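Local coordinates for protein nucleoside-diphosphate sugar epimerase (SulA family) (Corynebacterium glutamicum, PDB 3OH8) that probably binds a dinucleotide cofactor in a Rossmann-type domain and is thought to act as a nucleoside-diphosphate sugar epimerase, at residues L3-H7 with L445-Q450; T30-I34 with H438-Y442; L142-L148 with R351-Q357; T153-G157 with Q176-P182; V255-D261 with L410-T415. All blocks are in the same frame, centred on the assembly; numbering follows the deposited sequence.

Overall arrangement
Residues 3-7, on the N-terminal strand, pack against residues 445-450 in interaction 1, closing a loop that spans most of the chain. All the other contacts nest inside it. Interaction 2 joins the 30-34 turn to the end of helix 432-440, and it encloses interactions 3, 4 and 5. Residues 142-148 lead into the Rossmann-type domain and meet the end of helix 342-354 in interaction 3. Interaction 4, nested within interaction 3, closes the short first beta-alpha-beta unit. Interaction 5 crosses interaction 3 and brings residues 410-415 to the loop after strand 248-254. Interactions 1 and 2 thus tie the N-terminal region to the C-terminal part, with centres about 17 Å apart.

Interaction 1: L3-H7 with L445-Q450; sequences LTTSH and LADFAQ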
# COMPACT_ATOMS: atom_id res chain seq x y z
N LEU A 3 -24.61 7.70 -6.09
CA LEU A 3 -24.30 7.59 -4.66
C LEU A 3 -23.75 8.89 -4.09
O LEU A 3 -22.81 9.47 -4.63
CB LEU A 3 -23.31 6.46 -4.38
CG LEU A 3 -22.96 6.21 -2.90
CD1 LEU A 3 -24.22 5.90 -2.09
CD2 LEU A 3 -21.93 5.09 -2.73
N THR A 4 -24.35 9.34 -2.99
CA THR A 4 -23.78 10.43 -2.21
C THR A 4 -23.58 9.94 -0.78
O THR A 4 -24.50 9.40 -0.16
CB THR A 4 -24.67 11.68 -2.20
OG1 THR A 4 -24.97 12.08 -3.54
CG2 THR A 4 -23.97 12.82 -1.49
N THR A 5 -22.37 10.12 -0.26
CA THR A 5 -22.06 9.64 1.08
C THR A 5 -20.91 10.45 1.67
O THR A 5 -20.05 10.94 0.93
CB THR A 5 -21.75 8.10 1.09
OG1 THR A 5 -21.76 7.61 2.43
CG2 THR A 5 -20.39 7.78 0.41
N SER A 6 -20.90 10.59 2.99
CA SER A 6 -19.92 11.44 3.67
C SER A 6 -19.10 10.67 4.70
O SER A 6 -19.56 9.69 5.28
CB SER A 6 -20.63 12.63 4.35
OG SER A 6 -21.24 13.51 3.41
N HIS A 7 -17.88 11.14 4.95
CA HIS A 7 -17.05 10.56 6.01
C HIS A 7 -16.15 11.62 6.64
O HIS A 7 -15.67 12.53 5.97
CB HIS A 7 -16.22 9.38 5.49
CG HIS A 7 -15.26 9.73 4.39
ND1 HIS A 7 -13.90 9.63 4.53
CD2 HIS A 7 -15.48 10.15 3.12
CE1 HIS A 7 -13.31 9.98 3.40
NE2 HIS A 7 -14.25 10.30 2.53
N LEU A 445 -19.34 1.47 4.30
CA LEU A 445 -19.35 2.92 4.34
C LEU A 445 -19.25 3.42 5.77
O LEU A 445 -19.79 2.80 6.70
CB LEU A 445 -20.64 3.45 3.74
CG LEU A 445 -20.91 3.15 2.27
CD1 LEU A 445 -22.28 3.66 1.89
CD2 LEU A 445 -19.82 3.77 1.40
N ALA A 446 -18.58 4.56 5.94
CA ALA A 446 -18.51 5.24 7.23
C ALA A 446 -19.92 5.47 7.77
O ALA A 446 -20.19 5.30 8.96
CB ALA A 446 -17.79 6.58 7.09
N ASP A 447 -20.81 5.88 6.87
CA ASP A 447 -22.22 6.06 7.23
C ASP A 447 -22.89 4.70 7.35
O ASP A 447 -23.41 4.17 6.37
CB ASP A 447 -22.92 6.92 6.18
CG ASP A 447 -24.33 7.30 6.60
OD1 ASP A 447 -24.95 6.52 7.35
OD2 ASP A 447 -24.82 8.37 6.17
N PHE A 448 -22.84 4.14 8.55
CA PHE A 448 -23.34 2.79 8.81
C PHE A 448 -24.82 2.65 8.47
O PHE A 448 -25.23 1.69 7.82
CB PHE A 448 -23.11 2.42 10.27
N ALA A 449 -25.62 3.62 8.91
CA ALA A 449 -27.05 3.61 8.66
C ALA A 449 -27.34 3.56 7.16
O ALA A 449 -28.24 2.85 6.72
CB ALA A 449 -27.70 4.82 9.30
N GLN A 450 -26.58 4.32 6.39
CA GLN A 450 -26.75 4.36 4.93
C GLN A 450 -26.40 3.01 4.32
O GLN A 450 -27.08 2.53 3.41
CB GLN A 450 -25.89 5.46 4.31
CG GLN A 450 -26.01 5.57 2.79
CD GLN A 450 -25.29 6.80 2.25
OE1 GLN A 450 -24.34 7.28 2.86
NE2 GLN A 450 -25.76 7.32 1.11
O HOH W 1 -20.04 7.02 4.38
O HOH W 2 -23.33 9.93 4.23
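Gln450 reaches from the first turn of helix 448-454 to residues 3-7 of edge strand 3-9. Its CG lies anti to the backbone N (chi1 180°), and the chain stays extended beyond CG. CB and CG serve as the arm; the contact begins at CD, 3.6 Å from Thr5 OG1. The two ends of the amide then take different partners. OE1 accepts from Thr5 OG1 at 2.6 Å, with the hydroxyl well above the carbonyl plane. NE2 donates to Thr4 O at 2.7 Å in a nearly straight bond (172°) that lies in the amide plane. NE2 also sits 3.8 Å from Leu3 CD1. Two bonds therefore fix the amide's rotation. Thr5 OG1 also receives a bond from a water that bridges Ser6 O and Asp447 N. A second water links Ser6 N to Asp447 OD2. Ala446 CB packs on His7 CB at 3.6 Å. Gln126 of helix 119-139 touches Thr5, His7 and Ala446. Backbone bonds join strand 3-9 to strand 102-110. Gln450 N in turn donates to Asp447 OD1 at 2.9 Å. Asp447 is thus the N-cap of helix 448-454, beside an outermost strand of the antiparallel sheet.

Interaction 2: T30-I34 with H438-Y442; sequences TPPFI and HELGY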
# COMPACT_ATOMS: atom_id res chain seq x y z
N THR A 30 -7.15 4.24 -5.26
CA THR A 30 -7.70 3.33 -6.26
C THR A 30 -7.89 1.95 -5.62
O THR A 30 -6.95 1.38 -5.08
CB THR A 30 -6.77 3.20 -7.50
OG1 THR A 30 -6.68 4.47 -8.15
CG2 THR A 30 -7.32 2.18 -8.49
N PRO A 31 -9.12 1.41 -5.66
CA PRO A 31 -9.39 0.12 -5.01
C PRO A 31 -8.60 -1.03 -5.66
O PRO A 31 -8.63 -1.20 -6.88
CB PRO A 31 -10.90 -0.08 -5.24
CG PRO A 31 -11.44 1.29 -5.50
CD PRO A 31 -10.34 2.04 -6.21
N PRO A 32 -7.91 -1.83 -4.84
CA PRO A 32 -7.12 -2.95 -5.38
C PRO A 32 -8.01 -4.03 -5.97
O PRO A 32 -7.53 -4.83 -6.77
CB PRO A 32 -6.40 -3.52 -4.15
CG PRO A 32 -6.58 -2.52 -3.06
CD PRO A 32 -7.80 -1.73 -3.38
N PHE A 33 -9.29 -4.05 -5.60
CA PHE A 33 -10.17 -5.14 -5.98
C PHE A 33 -10.96 -4.78 -7.23
O PHE A 33 -11.91 -5.47 -7.61
CB PHE A 33 -11.11 -5.48 -4.83
CG PHE A 33 -11.73 -4.27 -4.17
CD1 PHE A 33 -11.13 -3.69 -3.06
CD2 PHE A 33 -12.90 -3.70 -4.67
CE1 PHE A 33 -11.69 -2.58 -2.45
CE2 PHE A 33 -13.47 -2.59 -4.07
CZ PHE A 33 -12.86 -2.02 -2.95
N ILE A 34 -10.58 -3.68 -7.85
CA ILE A 34 -11.14 -3.31 -9.14
C ILE A 34 -9.97 -3.14 -10.09
O ILE A 34 -9.03 -2.43 -9.76
CB ILE A 34 -11.94 -2.02 -9.04
CG1 ILE A 34 -13.10 -2.22 -8.06
CG2 ILE A 34 -12.45 -1.60 -10.41
CD1 ILE A 34 -13.99 -1.01 -7.90
N HIS A 438 -10.46 -5.42 3.73
CA HIS A 438 -9.94 -4.18 3.15
C HIS A 438 -9.49 -4.41 1.71
O HIS A 438 -9.85 -3.66 0.81
CB HIS A 438 -8.79 -3.63 4.01
CG HIS A 438 -8.25 -2.31 3.54
ND1 HIS A 438 -8.99 -1.16 3.55
CD2 HIS A 438 -7.02 -1.97 3.09
CE1 HIS A 438 -8.26 -0.15 3.10
NE2 HIS A 438 -7.05 -0.62 2.81
N GLU A 439 -8.71 -5.46 1.50
CA GLU A 439 -8.10 -5.70 0.20
C GLU A 439 -9.05 -6.23 -0.89
O GLU A 439 -8.86 -5.95 -2.08
CB GLU A 439 -6.88 -6.60 0.35
CG GLU A 439 -5.74 -5.89 1.04
CD GLU A 439 -5.26 -4.69 0.25
OE1 GLU A 439 -5.26 -4.74 -1.00
OE2 GLU A 439 -4.89 -3.69 0.90
N LEU A 440 -10.07 -6.97 -0.48
CA LEU A 440 -11.00 -7.57 -1.44
C LEU A 440 -12.33 -6.81 -1.52
O LEU A 440 -13.22 -7.19 -2.28
CB LEU A 440 -11.25 -9.04 -1.10
CG LEU A 440 -10.01 -9.94 -1.15
CD1 LEU A 440 -10.37 -11.39 -0.83
CD2 LEU A 440 -9.33 -9.84 -2.52
N GLY A 441 -12.45 -5.74 -0.74
CA GLY A 441 -13.56 -4.80 -0.87
C GLY A 441 -14.85 -5.19 -0.17
O GLY A 441 -15.93 -5.06 -0.74
N TYR A 442 -14.74 -5.64 1.07
CA TYR A 442 -15.91 -6.04 1.85
C TYR A 442 -16.16 -5.06 2.98
O TYR A 442 -16.90 -5.37 3.90
CB TYR A 442 -15.70 -7.42 2.46
CG TYR A 442 -15.25 -8.50 1.50
CD1 TYR A 442 -15.66 -8.50 0.18
CD2 TYR A 442 -14.44 -9.53 1.94
CE1 TYR A 442 -15.26 -9.50 -0.69
CE2 TYR A 442 -14.03 -10.53 1.08
CZ TYR A 442 -14.43 -10.52 -0.23
OH TYR A 442 -14.02 -11.52 -1.08
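Phe33 lays one face of its ring on the backbone of Gly441. Gly441 CA sits 3.4 Å from the ring centroid and 16° off the ring normal, a CH-pi contact. Glu439 O approaches the same ring differently. It lies near the ring plane at the edge, 3.3 Å from Phe33 CD1. No partner for this buried carbonyl oxygen is found in the model. Phe33 CG stands between the backbone N and the carbonyl carbon (chi1 45°), which turns the ring toward the end of the helix. Pro31 CB lies over the opposite face, toward the rim, so the ring has its own turn on one side and the glycine on the other. Gly441, with its positive phi, brings its CA directly over the ring. Beside this CH-pi contact, the Pro32 ring and the Glu439 side chain cross at about a right angle. Glu439 bends at chi2, and its OE1 makes a van der Waals contact with Pro32 CG at 3.3 Å. Its hydrogen-bond partner is Gly310 N. The contact joins the loop between helix 25-29 and strand 37-38 to the end of helix 432-440. Helix 119-139 touches Pro31 and Pro32, while helix 314-320 packs on Glu439 and Leu440.

Interaction 3: L142-L148 with R351-Q357; sequences LFDGSPL and RAIVDAQ
Leu142 O is gripped by two waters that carry the contact across to the end of helix 342-354. One water donates to it at 2.8 Å and also to Asp355 OD1. The other donates to it and to Val354 O. The Leu142 side chain meets a salt bridge. Its CD1 lies over one face of the Arg351 guanidinium, 3.5 Å from Arg351 NE, and 3.6 Å from Asp355 OD2. Arg351 is extended from CG to NE and grips Asp355 side-on. Its NE and NH2 both bond to Asp355 OD2, at 2.8 and 3.0 Å. Both bonds keep Asp355 OD2 in the guanidinium plane, whose face Leu142 CD1 overlies. Arg351 NH1 also bonds to His425. Val354 CB sits over the centre of the Phe143 ring, 3.8 Å from the centroid and 11° off its normal, a CH-pi contact. Gly145 N lies over the opposite face, toward the rim. Leu148 CD1 reaches Val354 CG1 at 4.0 Å and Ile353, which rests on strand 204-207. Asp355 OD1 accepts from Gln357 N, an Asx turn just after the helix. The whole packs the lead-in to strand 149-153 against a helix of the Rossmann-type fold.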
# COMPACT_ATOMS: atom_id res chain seq x y z
N LEU A 142 8.66 10.68 14.63
CA LEU A 142 9.87 9.88 14.59
C LEU A 142 11.04 10.60 13.95
O LEU A 142 12.16 10.11 14.02
CB LEU A 142 9.61 8.56 13.84
CG LEU A 142 8.49 7.70 14.42
CD1 LEU A 142 8.26 6.47 13.53
CD2 LEU A 142 8.83 7.28 15.86
N PHE A 143 10.79 11.74 13.32
CA PHE A 143 11.86 12.45 12.64
C PHE A 143 11.48 13.92 12.43
O PHE A 143 10.35 14.33 12.74
CB PHE A 143 12.21 11.76 11.30
CG PHE A 143 11.22 12.05 10.19
CD1 PHE A 143 9.89 11.67 10.30
CD2 PHE A 143 11.64 12.68 9.03
CE1 PHE A 143 8.99 11.93 9.27
CE2 PHE A 143 10.75 12.95 8.01
CZ PHE A 143 9.42 12.59 8.13
N ASP A 144 12.41 14.70 11.89
CA ASP A 144 12.20 16.15 11.79
C ASP A 144 11.11 16.56 10.80
O ASP A 144 10.65 17.70 10.81
CB ASP A 144 13.52 16.89 11.54
CG ASP A 144 14.12 16.60 10.16
OD1 ASP A 144 13.41 16.09 9.28
OD2 ASP A 144 15.31 16.90 9.97
N GLY A 145 10.68 15.63 9.95
CA GLY A 145 9.56 15.88 9.05
C GLY A 145 9.92 16.56 7.74
O GLY A 145 9.04 16.83 6.91
N SER A 146 11.20 16.87 7.55
CA SER A 146 11.66 17.41 6.27
C SER A 146 11.67 16.31 5.22
O SER A 146 12.01 15.16 5.51
CB SER A 146 13.07 17.99 6.39
OG SER A 146 13.05 19.21 7.10
N PRO A 147 11.31 16.67 3.99
CA PRO A 147 11.26 15.71 2.88
C PRO A 147 12.63 15.08 2.63
O PRO A 147 13.65 15.76 2.68
CB PRO A 147 10.85 16.57 1.68
CG PRO A 147 10.15 17.77 2.30
CD PRO A 147 10.90 18.03 3.57
N LEU A 148 12.64 13.78 2.36
CA LEU A 148 13.85 13.09 1.99
C LEU A 148 13.77 12.72 0.52
O LEU A 148 12.68 12.70 -0.05
CB LEU A 148 14.01 11.80 2.81
CG LEU A 148 14.23 12.01 4.31
CD1 LEU A 148 14.04 10.70 5.05
CD2 LEU A 148 15.62 12.60 4.55
N ARG A 351 8.40 3.75 7.52
CA ARG A 351 8.98 3.98 8.83
C ARG A 351 10.49 3.74 8.84
O ARG A 351 11.25 4.54 9.40
CB ARG A 351 8.32 3.11 9.91
CG ARG A 351 8.86 3.42 11.29
CD ARG A 351 8.24 2.61 12.42
NE ARG A 351 8.87 3.02 13.66
CZ ARG A 351 8.32 2.95 14.87
NH1 ARG A 351 7.10 2.44 15.02
NH2 ARG A 351 8.99 3.40 15.92
N ALA A 352 10.94 2.63 8.24
CA ALA A 352 12.37 2.33 8.23
C ALA A 352 13.16 3.46 7.57
O ALA A 352 14.25 3.82 8.01
CB ALA A 352 12.63 1.01 7.50
N ILE A 353 12.60 4.01 6.50
CA ILE A 353 13.25 5.10 5.78
C ILE A 353 13.54 6.30 6.69
O ILE A 353 14.65 6.84 6.68
CB ILE A 353 12.42 5.53 4.56
CG1 ILE A 353 12.42 4.42 3.50
CG2 ILE A 353 12.92 6.85 3.99
CD1 ILE A 353 11.44 4.69 2.35
N VAL A 354 12.55 6.70 7.48
CA VAL A 354 12.65 7.95 8.26
C VAL A 354 13.07 7.78 9.73
O VAL A 354 13.54 8.72 10.35
CB VAL A 354 11.33 8.78 8.22
CG1 VAL A 354 10.84 8.94 6.78
CG2 VAL A 354 10.25 8.12 9.05
N ASP A 355 12.93 6.57 10.26
CA ASP A 355 13.12 6.34 11.69
C ASP A 355 14.47 5.69 11.98
O ASP A 355 14.66 4.49 11.77
CB ASP A 355 11.98 5.46 12.23
CG ASP A 355 12.04 5.26 13.74
OD1 ASP A 355 12.93 5.84 14.41
OD2 ASP A 355 11.19 4.51 14.26
N ALA A 356 15.41 6.49 12.47
CA ALA A 356 16.75 6.00 12.74
C ALA A 356 16.79 4.91 13.83
O ALA A 356 17.83 4.31 14.05
CB ALA A 356 17.68 7.14 13.11
N GLN A 357 15.66 4.66 14.50
CA GLN A 357 15.59 3.57 15.49
C GLN A 357 15.61 2.20 14.83
O GLN A 357 15.89 1.18 15.47
CB GLN A 357 14.31 3.65 16.31
CG GLN A 357 14.24 4.78 17.31
CD GLN A 357 12.88 4.85 17.98
OE1 GLN A 357 11.86 5.10 17.33
NE2 GLN A 357 12.86 4.62 19.29
O HOH W 3 12.97 8.10 15.76
O HOH W 4 14.79 9.55 12.90

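Interaction 4: T153-G157 with Q176-P182; sequences TGSRG and QLVRKEP
Arg156 leaves its backbone with CG anti to the carbonyl carbon (chi1 -67°) and runs extended to NE, which carries its guanidinium across to the loop after strand 173-178. The two segments belong to the first beta-alpha-beta unit of a Rossmann-type fold. Residues 153-157 form the turn between strand 149-153 and helix 158-169. In this family that turn usually belongs to the dinucleotide-binding glycine-rich loop, and probably does here too. Val178 CG1 lies over one face of the guanidinium, 3.7 Å from Arg156 NE, and the two side chains cross at about a right angle. Two carbonyls take up the N-H groups of Arg156. Lys180 O accepts from Arg156 NH1 at 2.9 Å, tilted from the guanidinium plane (142°). Glu181 O accepts from Arg156 NH2 at 2.9 Å in a straighter bond (165°) and lies in that plane. Both bonds fix the group's rotation. At the base of the turn, Thr153 CG2 packs on Leu177 CD1 at 3.9 Å. Thr153 OG1 instead bonds to Leu208 N and Ala209 N. One water bridges Gly154 N to Leu177 O. A second accepts from Ser155 N at 2.8 Å, bonds to Ser155 OG, and donates to Leu177 O at 2.6 Å.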
# COMPACT_ATOMS: atom_id res chain seq x y z
N THR A 153 14.69 0.66 -5.90
CA THR A 153 14.62 -0.38 -6.92
C THR A 153 13.35 -1.17 -6.68
O THR A 153 12.83 -1.21 -5.57
CB THR A 153 15.82 -1.39 -6.85
OG1 THR A 153 15.70 -2.19 -5.67
CG2 THR A 153 17.18 -0.66 -6.84
N GLY A 154 12.85 -1.81 -7.73
CA GLY A 154 11.61 -2.55 -7.62
C GLY A 154 10.42 -1.62 -7.47
O GLY A 154 9.37 -2.02 -6.97
N SER A 155 10.57 -0.38 -7.92
CA SER A 155 9.52 0.63 -7.70
C SER A 155 8.27 0.36 -8.54
O SER A 155 7.23 0.98 -8.34
CB SER A 155 10.06 2.03 -8.01
OG SER A 155 10.30 2.19 -9.41
N ARG A 156 8.37 -0.55 -9.50
CA ARG A 156 7.22 -0.86 -10.35
C ARG A 156 6.47 -2.12 -9.92
O ARG A 156 5.38 -2.41 -10.42
CB ARG A 156 7.65 -1.00 -11.80
CG ARG A 156 8.13 0.32 -12.38
CD ARG A 156 8.74 0.13 -13.76
NE ARG A 156 9.05 1.42 -14.36
CZ ARG A 156 9.70 1.58 -15.50
NH1 ARG A 156 10.13 0.51 -16.17
NH2 ARG A 156 9.94 2.80 -15.97
N GLY A 157 7.07 -2.89 -9.01
CA GLY A 157 6.45 -4.11 -8.51
C GLY A 157 5.32 -3.80 -7.55
O GLY A 157 5.06 -2.63 -7.26
N GLN A 176 13.27 6.67 -8.94
CA GLN A 176 13.02 5.29 -9.31
C GLN A 176 14.20 4.75 -10.12
O GLN A 176 14.57 5.33 -11.15
CB GLN A 176 11.71 5.17 -10.08
CG GLN A 176 10.48 5.50 -9.24
CD GLN A 176 9.20 5.52 -10.06
OE1 GLN A 176 8.54 6.56 -10.18
NE2 GLN A 176 8.83 4.37 -10.61
N LEU A 177 14.80 3.67 -9.61
CA LEU A 177 15.89 3.00 -10.33
C LEU A 177 15.28 1.85 -11.10
O LEU A 177 14.88 0.85 -10.51
CB LEU A 177 16.95 2.48 -9.35
CG LEU A 177 17.37 3.53 -8.30
CD1 LEU A 177 18.38 2.98 -7.28
CD2 LEU A 177 17.91 4.79 -8.97
N VAL A 178 15.20 1.99 -12.42
CA VAL A 178 14.43 1.03 -13.21
C VAL A 178 15.28 0.20 -14.17
O VAL A 178 16.34 0.63 -14.62
CB VAL A 178 13.27 1.72 -13.98
CG1 VAL A 178 12.34 2.42 -13.00
CG2 VAL A 178 13.83 2.72 -14.99
N ARG A 179 14.80 -0.99 -14.48
CA ARG A 179 15.60 -1.90 -15.29
C ARG A 179 15.37 -1.74 -16.79
O ARG A 179 16.11 -2.29 -17.59
CB ARG A 179 15.40 -3.34 -14.83
CG ARG A 179 15.88 -3.55 -13.40
CD ARG A 179 15.74 -4.98 -12.98
NE ARG A 179 14.45 -5.53 -13.35
CZ ARG A 179 14.28 -6.74 -13.87
NH1 ARG A 179 15.34 -7.52 -14.07
NH2 ARG A 179 13.07 -7.17 -14.20
N LYS A 180 14.35 -0.98 -17.16
CA LYS A 180 14.10 -0.72 -18.58
C LYS A 180 13.13 0.44 -18.74
O LYS A 180 12.49 0.85 -17.77
CB LYS A 180 13.53 -1.97 -19.27
CG LYS A 180 12.15 -2.38 -18.76
CD LYS A 180 11.66 -3.65 -19.43
CE LYS A 180 10.28 -4.05 -18.92
NZ LYS A 180 9.65 -5.11 -19.77
N GLU A 181 13.06 0.98 -19.95
CA GLU A 181 12.09 2.01 -20.25
C GLU A 181 12.03 3.09 -19.18
O GLU A 181 10.96 3.37 -18.64
CB GLU A 181 10.71 1.37 -20.44
CG GLU A 181 10.75 0.22 -21.45
CD GLU A 181 9.43 -0.50 -21.59
OE1 GLU A 181 8.99 -0.72 -22.74
OE2 GLU A 181 8.82 -0.85 -20.55
N PRO A 182 13.18 3.70 -18.85
CA PRO A 182 13.16 4.77 -17.84
C PRO A 182 12.44 6.02 -18.34
O PRO A 182 12.64 6.45 -19.47
CB PRO A 182 14.65 5.09 -17.65
CG PRO A 182 15.30 4.63 -18.93
CD PRO A 182 14.55 3.39 -19.30
O HOH W 5 14.00 -2.26 -10.25
O HOH W 6 12.37 0.58 -9.88

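Interaction 5: V255-D261 with L410-T415; sequences VGFYGHD and LASQRT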
# COMPACT_ATOMS: atom_id res chain seq x y z
N VAL A 255 10.97 -13.84 5.54
CA VAL A 255 10.89 -14.71 6.71
C VAL A 255 11.50 -16.07 6.37
O VAL A 255 11.77 -16.89 7.26
CB VAL A 255 9.44 -14.89 7.17
CG1 VAL A 255 8.88 -13.58 7.75
CG2 VAL A 255 8.60 -15.37 6.00
N GLY A 256 11.73 -16.29 5.08
CA GLY A 256 12.41 -17.48 4.59
C GLY A 256 13.79 -17.61 5.21
O GLY A 256 14.41 -18.67 5.16
N PHE A 257 14.27 -16.51 5.77
CA PHE A 257 15.51 -16.51 6.54
C PHE A 257 15.48 -17.58 7.64
O PHE A 257 16.51 -18.17 7.95
CB PHE A 257 15.72 -15.14 7.19
CG PHE A 257 16.91 -15.07 8.11
CD1 PHE A 257 18.17 -14.74 7.63
CD2 PHE A 257 16.76 -15.34 9.47
CE1 PHE A 257 19.27 -14.68 8.48
CE2 PHE A 257 17.86 -15.28 10.32
CZ PHE A 257 19.12 -14.95 9.82
N TYR A 258 14.31 -17.81 8.22
CA TYR A 258 14.17 -18.73 9.34
C TYR A 258 14.03 -20.17 8.86
O TYR A 258 13.94 -21.11 9.66
CB TYR A 258 12.97 -18.34 10.22
CG TYR A 258 13.09 -16.94 10.74
CD1 TYR A 258 14.06 -16.61 11.67
CD2 TYR A 258 12.25 -15.93 10.27
CE1 TYR A 258 14.19 -15.31 12.14
CE2 TYR A 258 12.37 -14.63 10.74
CZ TYR A 258 13.34 -14.33 11.66
OH TYR A 258 13.47 -13.05 12.11
N GLY A 259 14.03 -20.34 7.54
CA GLY A 259 13.80 -21.64 6.96
C GLY A 259 12.35 -21.77 6.56
O GLY A 259 11.50 -20.99 7.02
N HIS A 260 12.05 -22.74 5.72
CA HIS A 260 10.69 -22.90 5.23
C HIS A 260 9.76 -23.49 6.29
O HIS A 260 8.55 -23.27 6.24
CB HIS A 260 10.66 -23.71 3.92
CG HIS A 260 10.74 -25.20 4.11
ND1 HIS A 260 9.63 -26.01 4.10
CD2 HIS A 260 11.81 -26.01 4.29
CE1 HIS A 260 10.01 -27.27 4.28
NE2 HIS A 260 11.32 -27.29 4.40
N ASP A 261 10.32 -24.19 7.26
CA ASP A 261 9.48 -24.92 8.21
C ASP A 261 10.10 -25.01 9.61
O ASP A 261 11.04 -25.78 9.81
CB ASP A 261 9.22 -26.32 7.66
CG ASP A 261 8.30 -27.15 8.54
OD1 ASP A 261 7.87 -26.67 9.62
OD2 ASP A 261 8.01 -28.30 8.14
N LEU A 410 3.07 -25.53 2.32
CA LEU A 410 4.28 -26.31 2.50
C LEU A 410 5.23 -25.60 3.46
O LEU A 410 6.09 -26.23 4.08
CB LEU A 410 4.98 -26.62 1.17
CG LEU A 410 4.25 -27.67 0.32
CD1 LEU A 410 5.02 -27.94 -0.94
CD2 LEU A 410 4.04 -28.95 1.11
N ALA A 411 5.07 -24.29 3.59
CA ALA A 411 5.82 -23.52 4.56
C ALA A 411 5.06 -23.44 5.89
O ALA A 411 3.84 -23.55 5.93
CB ALA A 411 6.11 -22.09 4.02
N SER A 412 5.80 -23.26 6.98
CA SER A 412 5.22 -23.07 8.30
C SER A 412 6.16 -22.17 9.08
O SER A 412 7.22 -22.60 9.53
CB SER A 412 5.06 -24.40 9.02
OG SER A 412 4.44 -24.23 10.28
N GLN A 413 5.77 -20.91 9.20
CA GLN A 413 6.61 -19.92 9.85
C GLN A 413 5.75 -19.13 10.83
O GLN A 413 4.89 -18.34 10.42
CB GLN A 413 7.27 -19.01 8.80
CG GLN A 413 8.26 -19.76 7.91
CD GLN A 413 8.20 -19.36 6.44
OE1 GLN A 413 9.18 -19.50 5.70
NE2 GLN A 413 7.04 -18.87 6.01
N ARG A 414 5.96 -19.39 12.12
CA ARG A 414 5.18 -18.74 13.16
C ARG A 414 5.89 -17.47 13.59
O ARG A 414 6.36 -17.36 14.73
CB ARG A 414 4.96 -19.69 14.33
CG ARG A 414 3.93 -19.20 15.35
CD ARG A 414 3.83 -20.16 16.53
NE ARG A 414 2.78 -19.76 17.47
CZ ARG A 414 2.46 -20.43 18.57
NH1 ARG A 414 3.11 -21.54 18.89
NH2 ARG A 414 1.49 -19.97 19.36
N THR A 415 5.97 -16.50 12.68
CA THR A 415 6.77 -15.31 12.89
C THR A 415 6.07 -14.28 13.79
O THR A 415 4.84 -14.11 13.73
CB THR A 415 7.15 -14.65 11.55
OG1 THR A 415 7.40 -15.65 10.55
CG2 THR A 415 8.41 -13.80 11.71
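Ser412 N donates to His260 O at 2.8 Å. The bond is nearly straight (165°), and the donor lies in the carbonyl plane. It pairs the two backbones in a short parallel bridge of Asp261 with Ser412. Two weaker CA-H...O contacts back it up: Ala411 CA to His260 O, and Asp261 CA to Ser412 O at 3.5 Å. On one side of the bridge, Asp261 OD1 lies 3.7 Å from Ser412 CB. Gln413 spans the middle of the contact. Its CG stands anti to the carbonyl carbon (chi1 -66°), which brings the bent chain against the loop, with CG 3.6 Å from Gly259 O. The end of its side chain also lies beside Val255 CG2. Farther along, Val255 CG1 meets Thr415 OG1 at 3.8 Å and Thr415 CG2 at 4.0 Å. The Tyr258 ring approaches that methyl with its CE2 at 4.2 Å, the two side chains crossing at about a right angle.

A second shell holds these groups in place. Tyr258 OH bonds to Asn363 and Arg303. Thr415 OG1 bonds to Ser338 OG, and Ser412 OG to Trp336 N. Asp261 OD1 accepts from Gly263 N. Strand 265-267 runs parallel to strand 412-415, while Val365 touches both Val255 and Thr415. The contact joins the loop after Rossmann strand 248-254 to the DUF1731 region. Its chemistry is mixed. The short, nearly straight backbone bond, continued by one of Ser412 with Arg262, sets the alignment. Val255, Thr415 and Tyr258 pack together, with polar Gln413 and His260 alongside. Outside partners satisfy the polar ends of Tyr258, Ser412 and Thr415.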